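Long-range contacts in probable porin (Pseudomonas aeruginosa, PDB 2Y0H), which probably forms a water-filled pore through the outer membrane, through which small solutes could diffuse: residues A[44-49]-A[98-103]; A[144-149]-A[178-183]; A[257-262]-A[306-311]; A[316-321]-A[348-353]. One frame throughout, in Å; residues are numbered along the deposited sequence.

Contact 1: residues A[44-49]-A[98-103]; sequences SGFTGG and KLRYSQ. With C8E ((hydroxyethyloxy)tri(ethyloxy)octane), chain K.
The phenyl ring of F46 is sandwiched between two cationic side chains of strand 87-101. Over one face lies the guanidinium of R100, nearly flat on the ring with the planes 18° apart and R100 CZ 3.4 Å from F46 CD2. This is an off-centre cation-pi stack, and R100 CD adds a CH-pi contact over the same face. The opposite face receives the aliphatic chain of K98, whose CD comes within 3.4 Å of F46 CZ and whose CE makes a CH-pi contact, offset toward the rim. Extended beyond CG, the lysine runs past the ring until K98 NZ donates to the carbonyl O of S44 at 2.8 Å. The same ammonium forms a salt bridge with D56, so its charge is gripped by two acceptors. A bend at chi3 (62°) turns the arginine head back over F46. Detergent C8E of chain K packs near the backbone here, with C10 3.3 Å from F46 O. Segment 44-49 belongs to the loop joining strands 30-43 and 51-64. In the barrel, K98 and R100 of strand 87-101 reach past strand 51-64 to F46 and S44 of the loop; the side chains of F46 and K98 also touch Q105 of strand 104-108.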
loop_
_atom_site.group_PDB
_atom_site.type_symbol
_atom_site.label_atom_id
_atom_site.label_comp_id
_atom_site.label_asym_id
_atom_site.label_seq_id
_atom_site.Cartn_x
_atom_site.Cartn_y
_atom_site.Cartn_z
ATOM N N SER A 44 -19.921 8.244 12.123
ATOM C CA SER A 44 -21.070 8.191 13.001
ATOM C C SER A 44 -20.968 6.889 13.757
ATOM O O SER A 44 -20.241 5.999 13.345
ATOM C CB SER A 44 -22.363 8.191 12.190
ATOM O OG SER A 44 -22.648 6.880 11.744
ATOM N N GLY A 45 -21.689 6.773 14.863
ATOM C CA GLY A 45 -21.912 5.469 15.457
ATOM C C GLY A 45 -22.924 4.717 14.607
ATOM O O GLY A 45 -23.269 5.164 13.516
ATOM N N PHE A 46 -23.408 3.584 15.102
ATOM C CA PHE A 46 -24.388 2.791 14.370
ATOM C C PHE A 46 -25.790 2.879 14.976
ATOM O O PHE A 46 -25.955 2.822 16.195
ATOM C CB PHE A 46 -23.954 1.325 14.317
ATOM C CG PHE A 46 -22.943 1.031 13.251
ATOM C CD1 PHE A 46 -23.346 0.765 11.952
ATOM C CD2 PHE A 46 -21.589 1.022 13.545
ATOM C CE1 PHE A 46 -22.418 0.498 10.969
ATOM C CE2 PHE A 46 -20.650 0.747 12.561
ATOM C CZ PHE A 46 -21.060 0.488 11.275
ATOM N N THR A 47 -26.799 3.010 14.120
ATOM C CA THR A 47 -28.184 2.948 14.569
ATOM C C THR A 47 -28.441 1.642 15.320
ATOM O O THR A 47 -28.165 0.559 14.802
ATOM C CB THR A 47 -29.157 3.055 13.378
ATOM O OG1 THR A 47 -29.582 4.416 13.232
ATOM C CG2 THR A 47 -30.376 2.174 13.594
ATOM N N GLY A 48 -28.972 1.745 16.535
ATOM C CA GLY A 48 -29.216 0.578 17.372
ATOM C C GLY A 48 -30.092 -0.489 16.734
ATOM O O GLY A 48 -30.853 -0.207 15.808
ATOM N N GLY A 49 -29.986 -1.718 17.229
ATOM C CA GLY A 49 -30.770 -2.824 16.699
ATOM C C GLY A 49 -29.928 -3.805 15.901
ATOM O O GLY A 49 -28.787 -3.498 15.559
ATOM N N LYS A 98 -22.728 2.980 5.838
ATOM C CA LYS A 98 -22.344 1.692 6.409
ATOM C C LYS A 98 -23.536 0.963 7.036
ATOM O O LYS A 98 -24.343 1.573 7.736
ATOM C CB LYS A 98 -21.189 1.837 7.417
ATOM C CG LYS A 98 -21.444 2.792 8.566
ATOM C CD LYS A 98 -20.150 3.157 9.290
ATOM C CE LYS A 98 -20.442 4.078 10.478
ATOM N NZ LYS A 98 -19.217 4.590 11.183
ATOM N N LEU A 99 -23.639 -0.338 6.759
ATOM C CA LEU A 99 -24.622 -1.207 7.401
ATOM C C LEU A 99 -23.881 -2.262 8.197
ATOM O O LEU A 99 -22.774 -2.656 7.827
ATOM C CB LEU A 99 -25.494 -1.914 6.371
ATOM C CG LEU A 99 -26.200 -1.101 5.283
ATOM C CD1 LEU A 99 -27.036 -2.032 4.410
ATOM C CD2 LEU A 99 -27.059 -0.012 5.879
ATOM N N ARG A 100 -24.493 -2.737 9.274
ATOM C CA ARG A 100 -23.865 -3.769 10.090
ATOM C C ARG A 100 -24.886 -4.763 10.646
ATOM O O ARG A 100 -25.983 -4.382 11.068
ATOM C CB ARG A 100 -23.073 -3.129 11.223
ATOM C CG ARG A 100 -21.979 -3.996 11.781
ATOM C CD ARG A 100 -21.089 -3.185 12.708
ATOM N NE ARG A 100 -21.841 -2.683 13.855
ATOM C CZ ARG A 100 -21.294 -2.060 14.895
ATOM N NH1 ARG A 100 -19.978 -1.865 14.928
ATOM N NH2 ARG A 100 -22.060 -1.638 15.898
ATOM N N TYR A 101 -24.514 -6.041 10.626
ATOM C CA TYR A 101 -25.340 -7.109 11.173
ATOM C C TYR A 101 -24.434 -8.230 11.651
ATOM O O TYR A 101 -23.598 -8.723 10.896
ATOM C CB TYR A 101 -26.323 -7.626 10.117
ATOM C CG TYR A 101 -27.245 -8.730 10.603
ATOM C CD1 TYR A 101 -28.298 -8.456 11.472
ATOM C CD2 TYR A 101 -27.076 -10.039 10.181
ATOM C CE1 TYR A 101 -29.147 -9.461 11.912
ATOM C CE2 TYR A 101 -27.921 -11.047 10.612
ATOM C CZ TYR A 101 -28.954 -10.754 11.477
ATOM O OH TYR A 101 -29.793 -11.760 11.904
ATOM N N SER A 102 -24.597 -8.627 12.906
ATOM C CA SER A 102 -23.720 -9.626 13.505
ATOM C C SER A 102 -22.261 -9.258 13.268
ATOM O O SER A 102 -21.780 -8.258 13.803
ATOM C CB SER A 102 -24.012 -11.018 12.956
ATOM O OG SER A 102 -23.256 -11.983 13.667
ATOM N N GLN A 103 -21.564 -10.052 12.457
ATOM C CA GLN A 103 -20.142 -9.813 12.179
ATOM C C GLN A 103 -19.902 -9.413 10.722
ATOM O O GLN A 103 -18.804 -9.583 10.193
ATOM C CB GLN A 103 -19.303 -11.054 12.518
ATOM C CG GLN A 103 -19.441 -11.532 13.957
ATOM C CD GLN A 103 -18.945 -10.511 14.963
ATOM O OE1 GLN A 103 -17.976 -9.787 14.713
ATOM N NE2 GLN A 103 -19.615 -10.440 16.109
HETATM C C8 C8E K . -24.280 6.464 18.395
HETATM O O9 C8E K . -24.723 6.945 17.136
HETATM C C10 C8E K . -25.709 6.127 16.528
HETATM C C11 C8E K . -26.789 6.958 15.825
HETATM O O12 C8E K . -26.244 7.810 14.830
HETATM C C13 C8E K . -26.374 7.299 13.517
HETATM C C14 C8E K . -26.224 8.391 12.453
HETATM O O15 C8E K . -25.912 9.658 13.010
#

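Contact 2: residues A[144-149]-A[178-183]; sequences TLTAGQ and FNLAGA
T146 and G182, and after them G148 and L180, pair by four backbone hydrogen bonds between strands 143-154 and 178-186, and Q149 adds a side-chain bond to N179. In the first pair T146 N lies 2.9 Å from G182 O and G182 N 2.8 Å from T146 O. The side-chain bond runs from Q149 NE2 to N179 OD1, 2.9 Å long, and reaches a lone pair in the plane of the acceptor carbonyl. The oxygen also lies within 6° of the Q149 amide plane, although the two amides are turned 34° against each other. Q149 reaches along N179 because its CG is anti to the backbone N (chi1 -172°) and the chain stays extended beyond it. Outer partners fix both amides: Q149 OE1 accepts from W151 NE1, while N179 ND2 donates to E177 and Q199.

Between these bonds, CA-H...O contacts fill in, such as A181 CA to T146 O at 3.2 Å. Packing differs on the two faces. On that of T146 and L180, the leucine bends over glycine: its CD1 lies 3.6 Å from G148 N and 3.8 Å from T146 CG2, and L134 of strand 129-137 touches both side chains. On the other face the small A147 and A181 lie between the Q149-N179 amide pair and L145, whose CD2 meets A183 CB at 3.6 Å. The axes of the two short segments run antiparallel, 4.5 Å apart at closest, with hydrogen-bonded and non-hydrogen-bonded pairs in turn. Here this ordinary antiparallel ladder is one seam in the closed 18-strand barrel of an OprD-family porin.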
loop_
_atom_site.group_PDB
_atom_site.type_symbol
_atom_site.label_atom_id
_atom_site.label_comp_id
_atom_site.label_asym_id
_atom_site.label_seq_id
_atom_site.Cartn_x
_atom_site.Cartn_y
_atom_site.Cartn_z
ATOM N N THR A 144 -12.364 -14.670 7.493
ATOM C CA THR A 144 -12.874 -13.388 7.023
ATOM C C THR A 144 -13.146 -13.458 5.534
ATOM O O THR A 144 -12.281 -13.834 4.752
ATOM C CB THR A 144 -11.900 -12.244 7.315
ATOM O OG1 THR A 144 -11.611 -12.235 8.716
ATOM C CG2 THR A 144 -12.517 -10.887 6.926
ATOM N N LEU A 145 -14.362 -13.119 5.144
ATOM C CA LEU A 145 -14.722 -13.173 3.745
ATOM C C LEU A 145 -14.921 -11.761 3.253
ATOM O O LEU A 145 -15.473 -10.920 3.964
ATOM C CB LEU A 145 -15.996 -13.996 3.550
ATOM C CG LEU A 145 -15.898 -15.445 4.043
ATOM C CD1 LEU A 145 -17.192 -16.197 3.796
ATOM C CD2 LEU A 145 -14.708 -16.175 3.408
ATOM N N THR A 146 -14.464 -11.499 2.037
ATOM C CA THR A 146 -14.577 -10.169 1.455
ATOM C C THR A 146 -15.119 -10.231 0.026
ATOM O O THR A 146 -14.789 -11.133 -0.752
ATOM C CB THR A 146 -13.223 -9.438 1.462
ATOM O OG1 THR A 146 -12.720 -9.394 2.798
ATOM C CG2 THR A 146 -13.371 -8.005 0.930
ATOM N N ALA A 147 -15.974 -9.277 -0.302
ATOM C CA ALA A 147 -16.494 -9.159 -1.653
ATOM C C ALA A 147 -16.734 -7.687 -1.886
ATOM O O ALA A 147 -17.284 -6.994 -1.027
ATOM C CB ALA A 147 -17.792 -9.967 -1.825
ATOM N N GLY A 148 -16.291 -7.194 -3.031
ATOM C CA GLY A 148 -16.389 -5.776 -3.283
ATOM C C GLY A 148 -16.381 -5.410 -4.750
ATOM O O GLY A 148 -16.024 -6.203 -5.615
ATOM N N GLN A 149 -16.797 -4.186 -5.029
ATOM C CA GLN A 149 -16.654 -3.655 -6.356
ATOM C C GLN A 149 -16.233 -2.207 -6.226
ATOM O O GLN A 149 -16.849 -1.442 -5.483
ATOM C CB GLN A 149 -17.970 -3.766 -7.112
ATOM C CG GLN A 149 -17.882 -3.399 -8.593
ATOM C CD GLN A 149 -19.246 -3.457 -9.266
ATOM O OE1 GLN A 149 -20.075 -2.581 -9.053
ATOM N NE2 GLN A 149 -19.491 -4.507 -10.050
ATOM N N PHE A 178 -14.094 -2.742 -11.045
ATOM C CA PHE A 178 -13.094 -3.629 -10.478
ATOM C C PHE A 178 -13.759 -4.524 -9.452
ATOM O O PHE A 178 -14.243 -4.057 -8.421
ATOM C CB PHE A 178 -11.965 -2.838 -9.823
ATOM C CG PHE A 178 -10.888 -3.707 -9.237
ATOM C CD1 PHE A 178 -10.018 -4.393 -10.063
ATOM C CD2 PHE A 178 -10.760 -3.856 -7.863
ATOM C CE1 PHE A 178 -9.026 -5.199 -9.539
ATOM C CE2 PHE A 178 -9.758 -4.661 -7.339
ATOM C CZ PHE A 178 -8.898 -5.331 -8.180
ATOM N N ASN A 179 -13.802 -5.812 -9.746
ATOM C CA ASN A 179 -14.444 -6.762 -8.856
ATOM C C ASN A 179 -13.415 -7.506 -8.031
ATOM O O ASN A 179 -12.379 -7.934 -8.551
ATOM C CB ASN A 179 -15.290 -7.746 -9.664
ATOM C CG ASN A 179 -16.474 -7.070 -10.347
ATOM O OD1 ASN A 179 -17.179 -6.262 -9.733
ATOM N ND2 ASN A 179 -16.694 -7.397 -11.622
ATOM N N LEU A 180 -13.700 -7.667 -6.742
ATOM C CA LEU A 180 -12.776 -8.375 -5.857
ATOM C C LEU A 180 -13.507 -9.301 -4.882
ATOM O O LEU A 180 -14.612 -9.006 -4.428
ATOM C CB LEU A 180 -11.900 -7.372 -5.096
ATOM C CG LEU A 180 -12.575 -6.394 -4.125
ATOM C CD1 LEU A 180 -12.699 -6.999 -2.721
ATOM C CD2 LEU A 180 -11.794 -5.073 -4.067
ATOM N N ALA A 181 -12.886 -10.429 -4.573
ATOM C CA ALA A 181 -13.454 -11.369 -3.621
ATOM C C ALA A 181 -12.297 -12.071 -2.946
ATOM O O ALA A 181 -11.287 -12.359 -3.591
ATOM C CB ALA A 181 -14.361 -12.373 -4.317
ATOM N N GLY A 182 -12.431 -12.329 -1.648
ATOM C CA GLY A 182 -11.343 -12.921 -0.909
ATOM C C GLY A 182 -11.732 -13.672 0.344
ATOM O O GLY A 182 -12.833 -13.528 0.865
ATOM N N ALA A 183 -10.790 -14.468 0.833
ATOM C CA ALA A 183 -10.969 -15.215 2.059
ATOM C C ALA A 183 -9.631 -15.304 2.735
ATOM O O ALA A 183 -8.623 -15.591 2.090
ATOM C CB ALA A 183 -11.509 -16.618 1.757
#

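Contact 3: residues A[257-262]-A[306-311]; sequences GAHAFG and YDYDFA
H259, F261, Y306 and Y308 gather on one face of an antiparallel strand pair in the beta-barrel wall, forming an aromatic cluster near the ends of strands 259-269 and 300-309. Three backbone hydrogen bonds set the register. A260 and D307 exchange two of them, and D309 N donates to A258 O at 3.0 Å, almost straight at 170°. On the other face A260 CB packs against D307 CB at 3.9 Å, while the D307 carboxylate forms a salt bridge with R305. Among the rings, Y308 CE1 sits over one face of the imidazole, toward its rim and 3.4 Å from H259 CE1. F261 and Y306 run alongside each other in a common direction; F261 CE1 approaches Y306 CE1 to 3.5 Å, the planes inclined at 41°. The tyrosines have CG anti to the backbone N (173° for Y306), which swings their rings across toward the neighbouring strand. At the strand's last residue, D309 OD1 accepts from A311 N at 3.0 Å, closing an Asx turn. One polar bond runs through the cluster: Y306 OH reaches the imidazole edge and lies 2.8 Å from H259 ND1, a hydrogen bond in which either atom could be the donor.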
loop_
_atom_site.group_PDB
_atom_site.type_symbol
_atom_site.label_atom_id
_atom_site.label_comp_id
_atom_site.label_asym_id
_atom_site.label_seq_id
_atom_site.Cartn_x
_atom_site.Cartn_y
_atom_site.Cartn_z
ATOM N N GLY A 257 14.537 -9.536 19.909
ATOM C CA GLY A 257 14.439 -8.422 20.836
ATOM C C GLY A 257 14.021 -7.152 20.116
ATOM O O GLY A 257 12.937 -7.085 19.536
ATOM N N ALA A 258 14.899 -6.153 20.123
ATOM C CA ALA A 258 14.614 -4.867 19.488
ATOM C C ALA A 258 15.114 -4.786 18.030
ATOM O O ALA A 258 14.902 -3.777 17.354
ATOM C CB ALA A 258 15.214 -3.733 20.322
ATOM N N HIS A 259 15.781 -5.844 17.565
ATOM C CA HIS A 259 16.294 -5.930 16.194
ATOM C C HIS A 259 15.374 -6.750 15.295
ATOM O O HIS A 259 14.680 -7.633 15.776
ATOM C CB HIS A 259 17.651 -6.629 16.187
ATOM C CG HIS A 259 18.642 -6.045 17.142
ATOM N ND1 HIS A 259 19.602 -5.137 16.752
ATOM C CD2 HIS A 259 18.834 -6.255 18.464
ATOM C CE1 HIS A 259 20.339 -4.808 17.797
ATOM N NE2 HIS A 259 19.893 -5.473 18.848
ATOM N N ALA A 260 15.394 -6.469 13.994
ATOM C CA ALA A 260 14.777 -7.355 13.001
ATOM C C ALA A 260 15.643 -7.441 11.750
ATOM O O ALA A 260 16.142 -6.428 11.268
ATOM C CB ALA A 260 13.363 -6.904 12.648
ATOM N N PHE A 261 15.818 -8.656 11.240
ATOM C CA PHE A 261 16.660 -8.922 10.081
ATOM C C PHE A 261 15.843 -9.637 9.006
ATOM O O PHE A 261 15.291 -10.709 9.245
ATOM C CB PHE A 261 17.857 -9.801 10.471
ATOM C CG PHE A 261 18.625 -9.308 11.682
ATOM C CD1 PHE A 261 19.696 -8.439 11.538
ATOM C CD2 PHE A 261 18.287 -9.731 12.960
ATOM C CE1 PHE A 261 20.403 -7.990 12.636
ATOM C CE2 PHE A 261 18.998 -9.281 14.067
ATOM C CZ PHE A 261 20.057 -8.414 13.899
ATOM N N GLY A 262 15.777 -9.044 7.816
ATOM C CA GLY A 262 14.934 -9.578 6.760
ATOM C C GLY A 262 15.626 -9.852 5.434
ATOM O O GLY A 262 16.572 -9.158 5.046
ATOM N N TYR A 306 17.103 -4.217 7.652
ATOM C CA TYR A 306 17.390 -4.214 9.077
ATOM C C TYR A 306 16.531 -3.187 9.792
ATOM O O TYR A 306 16.388 -2.062 9.322
ATOM C CB TYR A 306 18.864 -3.906 9.323
ATOM C CG TYR A 306 19.188 -3.723 10.785
ATOM C CD1 TYR A 306 19.155 -4.800 11.664
ATOM C CD2 TYR A 306 19.502 -2.471 11.293
ATOM C CE1 TYR A 306 19.438 -4.633 13.005
ATOM C CE2 TYR A 306 19.794 -2.301 12.627
ATOM C CZ TYR A 306 19.757 -3.380 13.478
ATOM O OH TYR A 306 20.040 -3.204 14.807
ATOM N N ASP A 307 15.953 -3.584 10.921
ATOM C CA ASP A 307 15.170 -2.673 11.747
ATOM C C ASP A 307 15.730 -2.582 13.150
ATOM O O ASP A 307 16.218 -3.570 13.700
ATOM C CB ASP A 307 13.709 -3.121 11.836
ATOM C CG ASP A 307 13.013 -3.092 10.500
ATOM O OD1 ASP A 307 13.094 -4.103 9.752
ATOM O OD2 ASP A 307 12.382 -2.057 10.205
ATOM N N TYR A 308 15.652 -1.390 13.732
ATOM C CA TYR A 308 15.994 -1.229 15.133
ATOM C C TYR A 308 14.992 -0.343 15.880
ATOM O O TYR A 308 14.666 0.760 15.436
ATOM C CB TYR A 308 17.426 -0.722 15.315
ATOM C CG TYR A 308 17.875 -0.828 16.760
ATOM C CD1 TYR A 308 18.023 -2.073 17.370
ATOM C CD2 TYR A 308 18.107 0.311 17.525
ATOM C CE1 TYR A 308 18.415 -2.180 18.708
ATOM C CE2 TYR A 308 18.494 0.220 18.857
ATOM C CZ TYR A 308 18.650 -1.027 19.443
ATOM O OH TYR A 308 19.028 -1.120 20.756
ATOM N N ASP A 309 14.488 -0.864 16.996
ATOM C CA ASP A 309 13.656 -0.110 17.928
ATOM C C ASP A 309 14.564 0.398 19.066
ATOM O O ASP A 309 15.218 -0.387 19.759
ATOM C CB ASP A 309 12.513 -0.998 18.446
ATOM C CG ASP A 309 11.506 -0.238 19.338
ATOM O OD1 ASP A 309 11.855 0.807 19.911
ATOM O OD2 ASP A 309 10.362 -0.708 19.482
ATOM N N PHE A 310 14.638 1.715 19.222
ATOM C CA PHE A 310 15.572 2.323 20.172
ATOM C C PHE A 310 15.026 2.409 21.607
ATOM O O PHE A 310 15.671 2.985 22.481
ATOM C CB PHE A 310 15.992 3.721 19.701
ATOM C CG PHE A 310 17.017 3.726 18.592
ATOM C CD1 PHE A 310 16.625 3.665 17.263
ATOM C CD2 PHE A 310 18.368 3.835 18.880
ATOM C CE1 PHE A 310 17.563 3.688 16.243
ATOM C CE2 PHE A 310 19.309 3.859 17.863
ATOM C CZ PHE A 310 18.906 3.782 16.545
ATOM N N ALA A 311 13.851 1.837 21.842
ATOM C CA ALA A 311 13.210 1.890 23.159
ATOM C C ALA A 311 14.117 1.418 24.308
ATOM O O ALA A 311 14.251 2.106 25.320
ATOM C CB ALA A 311 11.904 1.102 23.150
#

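Contact 4: residues A[316-321]-A[348-353]; sequences PGLNLM and LSYVIQ. With C8E ((hydroxyethyloxy)tri(ethyloxy)octane), chain D.
Y350 sets its ring edge against L318, so that a methylene fits beside a flat aromatic rim: L318 CB lies near the ring plane, 3.5 Å from Y350 CD1. The two side chains cross at about a right angle. The leucine's CD1 fills the corner between Y350 and L348, 3.9 Å from L348 CD1. That L348 methyl in turn leans across the strand to 3.5 Å from N319 O, with L320 CB a looser neighbour. Over one face of the tyrosine lies detergent C8E of chain D, its O12 3.5 Å from Y350 CZ and offset toward the rim.

Just before strand 318-330, G317 has no side chain on the side facing Q353, where a CB would run into Q353 NE2 and V351 O, and the glutamine amide uses that hollow. Q353, bent at chi2 (-67°), folds over it, bringing NE2 to 3.5 Å from G317 CA and CG against P316 O. Q353 NE2 also donates almost straight to V351 O, which fixes the amide in that fold. Two waters fill in where side chains do not meet directly: one bridges P316 O and Y350 OH, while the other joins G317 O, N319 ND2 and S349 OG on the opposite face of the sheet.

Backbone bonds underlie this relief. N319 and S349 form a hydrogen-bonded pair, and V351 N donates to G317 O at 2.7 Å. The contact lies at the open end of the hairpin made by strands 318-330 and 339-351, with strand 300-309 bonded to one flank and strand 361-371 to the other.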
loop_
_atom_site.group_PDB
_atom_site.type_symbol
_atom_site.label_atom_id
_atom_site.label_comp_id
_atom_site.label_asym_id
_atom_site.label_seq_id
_atom_site.Cartn_x
_atom_site.Cartn_y
_atom_site.Cartn_z
ATOM N N PRO A 316 12.375 5.579 23.522
ATOM C CA PRO A 316 11.147 5.027 22.957
ATOM C C PRO A 316 10.611 5.965 21.876
ATOM O O PRO A 316 10.795 7.180 21.992
ATOM C CB PRO A 316 10.180 5.009 24.151
ATOM C CG PRO A 316 10.978 5.383 25.350
ATOM C CD PRO A 316 12.162 6.144 24.863
ATOM N N GLY A 317 9.970 5.412 20.848
ATOM C CA GLY A 317 9.413 6.205 19.770
ATOM C C GLY A 317 10.378 6.437 18.624
ATOM O O GLY A 317 10.007 7.010 17.595
ATOM N N LEU A 318 11.625 6.017 18.796
ATOM C CA LEU A 318 12.608 6.175 17.736
ATOM C C LEU A 318 12.891 4.813 17.069
ATOM O O LEU A 318 13.087 3.802 17.757
ATOM C CB LEU A 318 13.886 6.831 18.270
ATOM C CG LEU A 318 14.959 7.223 17.242
ATOM C CD1 LEU A 318 14.520 8.419 16.379
ATOM C CD2 LEU A 318 16.277 7.507 17.922
ATOM N N ASN A 319 12.873 4.786 15.737
ATOM C CA ASN A 319 13.093 3.547 14.976
ATOM C C ASN A 319 13.943 3.786 13.745
ATOM O O ASN A 319 13.730 4.750 13.014
ATOM C CB ASN A 319 11.773 2.899 14.531
ATOM C CG ASN A 319 10.927 2.428 15.699
ATOM O OD1 ASN A 319 11.110 1.319 16.214
ATOM N ND2 ASN A 319 9.983 3.268 16.119
ATOM N N LEU A 320 14.905 2.895 13.527
ATOM C CA LEU A 320 15.715 2.888 12.319
ATOM C C LEU A 320 15.263 1.764 11.385
ATOM O O LEU A 320 15.082 0.625 11.824
ATOM C CB LEU A 320 17.180 2.672 12.690
ATOM C CG LEU A 320 18.124 2.378 11.524
ATOM C CD1 LEU A 320 18.259 3.608 10.646
ATOM C CD2 LEU A 320 19.492 1.912 12.028
ATOM N N MET A 321 15.062 2.080 10.106
ATOM C CA MET A 321 14.876 1.036 9.090
ATOM C C MET A 321 15.810 1.306 7.921
ATOM O O MET A 321 15.846 2.416 7.399
ATOM C CB MET A 321 13.426 0.963 8.604
ATOM C CG MET A 321 13.105 -0.244 7.676
ATOM S SD MET A 321 13.737 -0.141 5.979
ATOM C CE MET A 321 12.676 1.117 5.249
ATOM N N LEU A 348 14.508 7.099 9.338
ATOM C CA LEU A 348 14.556 7.311 10.764
ATOM C C LEU A 348 13.222 7.913 11.136
ATOM O O LEU A 348 12.811 8.934 10.589
ATOM C CB LEU A 348 15.709 8.236 11.140
ATOM C CG LEU A 348 16.009 8.369 12.635
ATOM C CD1 LEU A 348 16.386 7.022 13.261
ATOM C CD2 LEU A 348 17.099 9.406 12.863
ATOM N N SER A 349 12.520 7.264 12.043
ATOM C CA SER A 349 11.213 7.739 12.421
ATOM C C SER A 349 11.172 7.968 13.930
ATOM O O SER A 349 11.770 7.214 14.701
ATOM C CB SER A 349 10.136 6.751 11.965
ATOM O OG SER A 349 9.813 5.835 12.987
ATOM N N TYR A 350 10.475 9.018 14.345
ATOM C CA TYR A 350 10.390 9.357 15.756
ATOM C C TYR A 350 8.994 9.829 16.121
ATOM O O TYR A 350 8.510 10.820 15.579
ATOM C CB TYR A 350 11.419 10.434 16.121
ATOM C CG TYR A 350 11.482 10.706 17.607
ATOM C CD1 TYR A 350 11.823 9.691 18.495
ATOM C CD2 TYR A 350 11.198 11.967 18.128
ATOM C CE1 TYR A 350 11.878 9.913 19.844
ATOM C CE2 TYR A 350 11.249 12.201 19.499
ATOM C CZ TYR A 350 11.593 11.167 20.348
ATOM O OH TYR A 350 11.650 11.364 21.707
ATOM N N VAL A 351 8.341 9.101 17.021
ATOM C CA VAL A 351 7.093 9.550 17.599
ATOM C C VAL A 351 7.389 10.314 18.891
ATOM O O VAL A 351 7.870 9.745 19.878
ATOM C CB VAL A 351 6.144 8.389 17.893
ATOM C CG1 VAL A 351 4.811 8.926 18.425
ATOM C CG2 VAL A 351 5.926 7.533 16.626
ATOM N N ILE A 352 7.124 11.613 18.871
ATOM C CA ILE A 352 7.358 12.456 20.038
ATOM C C ILE A 352 6.554 11.948 21.235
ATOM O O ILE A 352 5.338 11.765 21.145
ATOM C CB ILE A 352 7.031 13.913 19.726
ATOM C CG1 ILE A 352 7.989 14.424 18.638
ATOM C CG2 ILE A 352 7.121 14.776 20.992
ATOM C CD1 ILE A 352 7.575 15.754 18.005
ATOM N N GLN A 353 7.243 11.717 22.347
ATOM C CA GLN A 353 6.678 10.985 23.482
ATOM C C GLN A 353 5.969 11.846 24.538
ATOM O O GLN A 353 5.191 11.326 25.343
ATOM C CB GLN A 353 7.791 10.172 24.166
ATOM C CG GLN A 353 8.434 9.129 23.263
ATOM C CD GLN A 353 7.462 8.009 22.912
ATOM O OE1 GLN A 353 7.072 7.234 23.776
ATOM N NE2 GLN A 353 7.045 7.944 21.650
HETATM C C8 C8E D . 14.980 12.355 15.473
HETATM O O9 C8E D . 15.906 12.401 16.536
HETATM C C10 C8E D . 15.409 13.127 17.645
HETATM C C11 C8E D . 15.618 12.330 18.930
HETATM O O12 C8E D . 14.724 12.779 19.929
HETATM O O HOH W 1 12.219 9.144 23.081
HETATM O O HOH W 2 8.749 5.563 15.419
#

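In the fold
The four contacts follow one another along the chain without overlap, and all reach the same closed antiparallel barrel of 18 strands, in which sequence neighbours are generally sheet neighbours. Contacts 1 and 2 lie on the same side of the chain's centre, their own centres 20 Å apart. Contacts 2 and 4 occupy opposite sides, with 35 Å between centres. Only contacts 3 and 4 touch: strands 300-309 and 318-330 are adjacent, and Y308 N to L320 O and F310 N to L318 O are probable hydrogen bonds. Together these two form a continuous four-strand patch. Contacts 2, 3 and 4 pair adjacent strands, whereas contact 1 ties a loop to a strand one further along; together they help hold the wall around the presumed pore.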